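Local coordinates for protein particle-associated glycoside hydrolase (Acinetobacter phage Fri1, PDB 6C72) that probably degrades the capsular polysaccharide of its Acinetobacter baumannii host during virus entry, as the glycosidase tailspike of the phage, at residues S43-Y55 with H91-E103. Sequence-based numbering, arbitrary orientation.
With ZN (zinc ion), chain E; ZN (zinc ion), chain F; ZN (zinc ion), chain Q.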
loop_
_atom_site.group_PDB
_atom_site.type_symbol
_atom_site.label_atom_id
_atom_site.label_comp_id
_atom_site.label_asym_id
_atom_site.label_seq_id
_atom_site.Cartn_x
_atom_site.Cartn_y
_atom_site.Cartn_z
ATOM N N SER A 43 -31.503 28.067 28.960
ATOM C CA SER A 43 -30.321 27.342 29.404
ATOM C C SER A 43 -30.764 26.137 30.211
ATOM O O SER A 43 -31.949 25.972 30.511
ATOM C CB SER A 43 -29.404 28.217 30.258
ATOM O OG SER A 43 -29.234 29.486 29.673
ATOM N N TYR A 44 -29.802 25.292 30.584
ATOM C CA TYR A 44 -30.113 24.293 31.600
ATOM C C TYR A 44 -30.175 24.945 32.978
ATOM O O TYR A 44 -31.215 24.924 33.639
ATOM C CB TYR A 44 -29.092 23.163 31.586
ATOM C CG TYR A 44 -29.559 21.926 32.326
ATOM C CD1 TYR A 44 -29.531 21.860 33.714
ATOM C CD2 TYR A 44 -30.025 20.816 31.628
ATOM C CE1 TYR A 44 -29.954 20.731 34.372
ATOM C CE2 TYR A 44 -30.439 19.697 32.274
ATOM C CZ TYR A 44 -30.396 19.652 33.640
ATOM O OH TYR A 44 -30.816 18.520 34.275
ATOM N N VAL A 45 -29.071 25.544 33.420
ATOM C CA VAL A 45 -29.046 26.368 34.628
ATOM C C VAL A 45 -29.230 27.830 34.236
ATOM O O VAL A 45 -28.517 28.346 33.365
ATOM C CB VAL A 45 -27.744 26.163 35.421
ATOM C CG1 VAL A 45 -27.668 27.145 36.575
ATOM C CG2 VAL A 45 -27.679 24.739 35.941
ATOM N N ALA A 46 -30.177 28.498 34.889
ATOM C CA ALA A 46 -30.578 29.840 34.481
ATOM C C ALA A 46 -29.389 30.789 34.448
ATOM O O ALA A 46 -28.582 30.835 35.382
ATOM C CB ALA A 46 -31.651 30.376 35.424
ATOM N N GLY A 47 -29.278 31.531 33.346
ATOM C CA GLY A 47 -28.276 32.562 33.164
ATOM C C GLY A 47 -26.912 32.094 32.700
ATOM O O GLY A 47 -26.005 32.929 32.576
ATOM N N THR A 48 -26.730 30.795 32.413
ATOM C CA THR A 48 -25.421 30.326 31.981
ATOM C C THR A 48 -25.255 30.358 30.470
ATOM O O THR A 48 -24.118 30.404 29.988
ATOM C CB THR A 48 -25.135 28.891 32.465
ATOM O OG1 THR A 48 -26.055 27.962 31.870
ATOM C CG2 THR A 48 -25.206 28.798 33.982
ATOM N N GLY A 49 -26.347 30.306 29.711
ATOM C CA GLY A 49 -26.245 30.264 28.266
ATOM C C GLY A 49 -25.887 28.913 27.689
ATOM O O GLY A 49 -25.719 28.804 26.469
ATOM N N PHE A 50 -25.752 27.888 28.525
ATOM C CA PHE A 50 -25.442 26.533 28.096
ATOM C C PHE A 50 -26.606 25.616 28.439
ATOM O O PHE A 50 -27.254 25.788 29.478
ATOM C CB PHE A 50 -24.168 26.025 28.769
ATOM C CG PHE A 50 -22.937 26.765 28.354
ATOM C CD1 PHE A 50 -22.560 27.922 29.008
ATOM C CD2 PHE A 50 -22.152 26.300 27.297
ATOM C CE1 PHE A 50 -21.424 28.616 28.619
ATOM C CE2 PHE A 50 -21.011 26.987 26.901
ATOM C CZ PHE A 50 -20.649 28.154 27.565
ATOM N N GLY A 51 -26.874 24.649 27.557
ATOM C CA GLY A 51 -27.778 23.562 27.874
ATOM C C GLY A 51 -29.214 23.721 27.422
ATOM O O GLY A 51 -30.024 22.832 27.705
ATOM N N GLY A 52 -29.560 24.813 26.747
ATOM C CA GLY A 52 -30.911 24.956 26.240
ATOM C C GLY A 52 -31.289 23.815 25.315
ATOM O O GLY A 52 -30.440 23.210 24.657
ATOM N N ALA A 53 -32.585 23.507 25.276
ATOM C CA ALA A 53 -33.061 22.361 24.516
ATOM C C ALA A 53 -34.549 22.523 24.214
ATOM O O ALA A 53 -35.191 23.502 24.613
ATOM C CB ALA A 53 -32.777 21.060 25.267
ATOM N N THR A 54 -35.080 21.555 23.471
ATOM C CA THR A 54 -36.477 21.508 23.069
ATOM C C THR A 54 -37.126 20.263 23.654
ATOM O O THR A 54 -36.546 19.173 23.615
ATOM C CB THR A 54 -36.610 21.515 21.547
ATOM O OG1 THR A 54 -36.082 22.745 21.043
ATOM C CG2 THR A 54 -38.059 21.394 21.123
ATOM N N TYR A 55 -38.340 20.426 24.169
ATOM C CA TYR A 55 -39.041 19.365 24.872
ATOM C C TYR A 55 -40.454 19.212 24.331
ATOM O O TYR A 55 -41.031 20.145 23.766
ATOM C CB TYR A 55 -39.086 19.644 26.377
ATOM C CG TYR A 55 -37.720 19.795 27.010
ATOM C CD1 TYR A 55 -37.028 21.002 26.945
ATOM C CD2 TYR A 55 -37.125 18.732 27.686
ATOM C CE1 TYR A 55 -35.776 21.143 27.521
ATOM C CE2 TYR A 55 -35.879 18.866 28.277
ATOM C CZ TYR A 55 -35.213 20.075 28.186
ATOM O OH TYR A 55 -33.981 20.210 28.767
ATOM N N HIS A 91 -25.936 17.678 23.216
ATOM C CA HIS A 91 -24.982 18.469 23.985
ATOM C C HIS A 91 -25.059 18.032 25.444
ATOM O O HIS A 91 -26.141 18.037 26.036
ATOM C CB HIS A 91 -25.271 19.963 23.840
ATOM C CG HIS A 91 -25.010 20.493 22.465
ATOM N ND1 HIS A 91 -23.960 21.341 22.180
ATOM C CD2 HIS A 91 -25.652 20.285 21.291
ATOM C CE1 HIS A 91 -23.962 21.625 20.888
ATOM N NE2 HIS A 91 -24.977 20.994 20.326
ATOM N N ALA A 92 -23.926 17.617 26.014
ATOM C CA ALA A 92 -23.926 17.163 27.398
ATOM C C ALA A 92 -24.435 18.247 28.344
ATOM O O ALA A 92 -24.997 17.936 29.404
ATOM C CB ALA A 92 -22.531 16.702 27.804
ATOM N N THR A 93 -24.258 19.525 27.983
ATOM C CA THR A 93 -24.842 20.583 28.799
ATOM C C THR A 93 -26.357 20.438 28.917
ATOM O O THR A 93 -26.950 20.902 29.902
ATOM C CB THR A 93 -24.492 21.952 28.223
ATOM O OG1 THR A 93 -24.864 21.989 26.841
ATOM C CG2 THR A 93 -23.003 22.260 28.386
ATOM N N GLN A 94 -27.002 19.801 27.944
ATOM C CA GLN A 94 -28.445 19.602 28.016
ATOM C C GLN A 94 -28.841 18.496 28.991
ATOM O O GLN A 94 -30.042 18.230 29.147
ATOM C CB GLN A 94 -29.003 19.315 26.616
ATOM C CG GLN A 94 -28.786 20.480 25.640
ATOM C CD GLN A 94 -29.116 20.134 24.194
ATOM O OE1 GLN A 94 -28.772 19.057 23.703
ATOM N NE2 GLN A 94 -29.780 21.049 23.507
ATOM N N ALA A 95 -27.870 17.843 29.638
ATOM C CA ALA A 95 -28.122 16.965 30.774
ATOM C C ALA A 95 -27.643 17.571 32.082
ATOM O O ALA A 95 -27.633 16.886 33.108
ATOM C CB ALA A 95 -27.457 15.607 30.568
ATOM N N GLY A 96 -27.231 18.831 32.070
ATOM C CA GLY A 96 -26.798 19.506 33.269
ATOM C C GLY A 96 -25.302 19.616 33.440
ATOM O O GLY A 96 -24.859 20.163 34.452
ATOM N N LEU A 97 -24.509 19.122 32.496
ATOM C CA LEU A 97 -23.061 19.219 32.633
ATOM C C LEU A 97 -22.630 20.685 32.699
ATOM O O LEU A 97 -23.101 21.518 31.920
ATOM C CB LEU A 97 -22.382 18.505 31.467
ATOM C CG LEU A 97 -20.871 18.330 31.606
ATOM C CD1 LEU A 97 -20.530 16.847 31.540
ATOM C CD2 LEU A 97 -20.156 19.094 30.522
ATOM N N ARG A 98 -21.757 21.011 33.650
ATOM C CA ARG A 98 -21.331 22.391 33.826
ATOM C C ARG A 98 -20.194 22.710 32.864
ATOM O O ARG A 98 -19.169 22.023 32.857
ATOM C CB ARG A 98 -20.897 22.644 35.274
ATOM C CG ARG A 98 -22.043 22.791 36.291
ATOM C CD ARG A 98 -21.520 22.980 37.734
ATOM N NE ARG A 98 -20.781 24.238 37.907
ATOM C CZ ARG A 98 -20.245 24.660 39.056
ATOM N NH1 ARG A 98 -20.358 23.924 40.162
ATOM N NH2 ARG A 98 -19.606 25.830 39.099
ATOM N N ALA A 99 -20.367 23.763 32.065
ATOM C CA ALA A 99 -19.422 24.108 31.006
ATOM C C ALA A 99 -18.356 25.097 31.482
ATOM O O ALA A 99 -18.471 25.722 32.541
ATOM C CB ALA A 99 -20.151 24.697 29.800
ATOM N N GLU A 100 -17.304 25.220 30.670
ATOM C CA GLU A 100 -16.248 26.225 30.837
ATOM C C GLU A 100 -15.656 26.245 32.242
ATOM O O GLU A 100 -15.219 27.285 32.729
ATOM C CB GLU A 100 -16.751 27.614 30.464
ATOM C CG GLU A 100 -17.406 27.657 29.116
ATOM C CD GLU A 100 -16.819 28.738 28.239
ATOM O OE1 GLU A 100 -15.701 28.527 27.707
ATOM O OE2 GLU A 100 -17.465 29.807 28.098
ATOM N N LEU A 101 -15.625 25.099 32.906
ATOM C CA LEU A 101 -15.002 25.016 34.214
ATOM C C LEU A 101 -13.483 25.015 34.070
ATOM O O LEU A 101 -12.936 24.588 33.054
ATOM C CB LEU A 101 -15.491 23.763 34.939
ATOM C CG LEU A 101 -16.960 23.844 35.384
ATOM C CD1 LEU A 101 -17.411 22.587 36.119
ATOM C CD2 LEU A 101 -17.184 25.081 36.267
ATOM N N LEU A 102 -12.800 25.526 35.087
ATOM C CA LEU A 102 -11.346 25.474 35.124
ATOM C C LEU A 102 -10.876 24.156 35.736
ATOM O O LEU A 102 -11.643 23.430 36.371
ATOM C CB LEU A 102 -10.785 26.666 35.893
ATOM C CG LEU A 102 -11.273 27.995 35.318
ATOM C CD1 LEU A 102 -10.900 29.173 36.215
ATOM C CD2 LEU A 102 -10.723 28.165 33.905
ATOM N N GLU A 103 -9.587 23.857 35.551
ATOM C CA GLU A 103 -9.041 22.630 36.125
ATOM C C GLU A 103 -9.198 22.600 37.641
ATOM O O GLU A 103 -9.293 21.519 38.233
ATOM C CB GLU A 103 -7.565 22.464 35.748
ATOM C CG GLU A 103 -6.990 21.106 36.151
ATOM C CD GLU A 103 -5.619 20.822 35.565
ATOM O OE1 GLU A 103 -4.879 21.776 35.270
ATOM O OE2 GLU A 103 -5.290 19.639 35.369
HETATM ZN ZN ZN E . -22.671 22.323 23.927
HETATM ZN ZN ZN F . -24.906 21.306 18.317
HETATM ZN ZN ZN Q . -3.251 20.341 34.788
HETATM O O HOH W 1 -32.701 18.009 29.826
HETATM O O HOH W 2 -22.278 20.283 25.473
HETATM O O HOH W 3 -25.632 23.038 18.088
HETATM O O HOH W 4 -22.712 20.557 17.473
HETATM O O HOH W 5 -2.559 18.567 34.179
#
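Tyr44 and Phe50, at the two ends of one loop, each turn a ring face to the chain that leads into the parallel beta-helix of this tailspike, and so join the small N-terminal mixed sheet to the start of the beta-helix. At Gly96, where no side chain intervenes, CA sits 3.4 Å from the centroid of the Tyr44 ring, 7° off its normal, in a CH-pi contact. With CG anti to the backbone N (chi1 -164°), Tyr44 lays its ring against the end of the 3-10 segment 92-95, Gln94 O at its edge, and its hydroxyl is held by the carbonyl of Gly67. Phe50 repeats the theme with a methyl group, Ala99 CB lying 3.7 Å from the ring centroid over one face, while the carboxylate of Glu100 comes to the ring edge, its OE2 3.6 Å from Phe50 CZ. The backbones come nearest at Gly51 and Gln94, whose CA atoms lie 4.0 Å apart. Water 1 links Tyr55 OH to Gln94 O, adding a solvent-mediated tie. The adjoining His91 carries a zinc ion on each ring nitrogen. Gln94 spans the junction with its extended side chain: OE1 accepts from His91 N at 3.2 Å, and on the other branch NE2 donates to Gly52 O, an almost straight bond (178°) in the planes of both amide and carbonyl, modelled short at 2.5 Å, a length doubtful at this resolution.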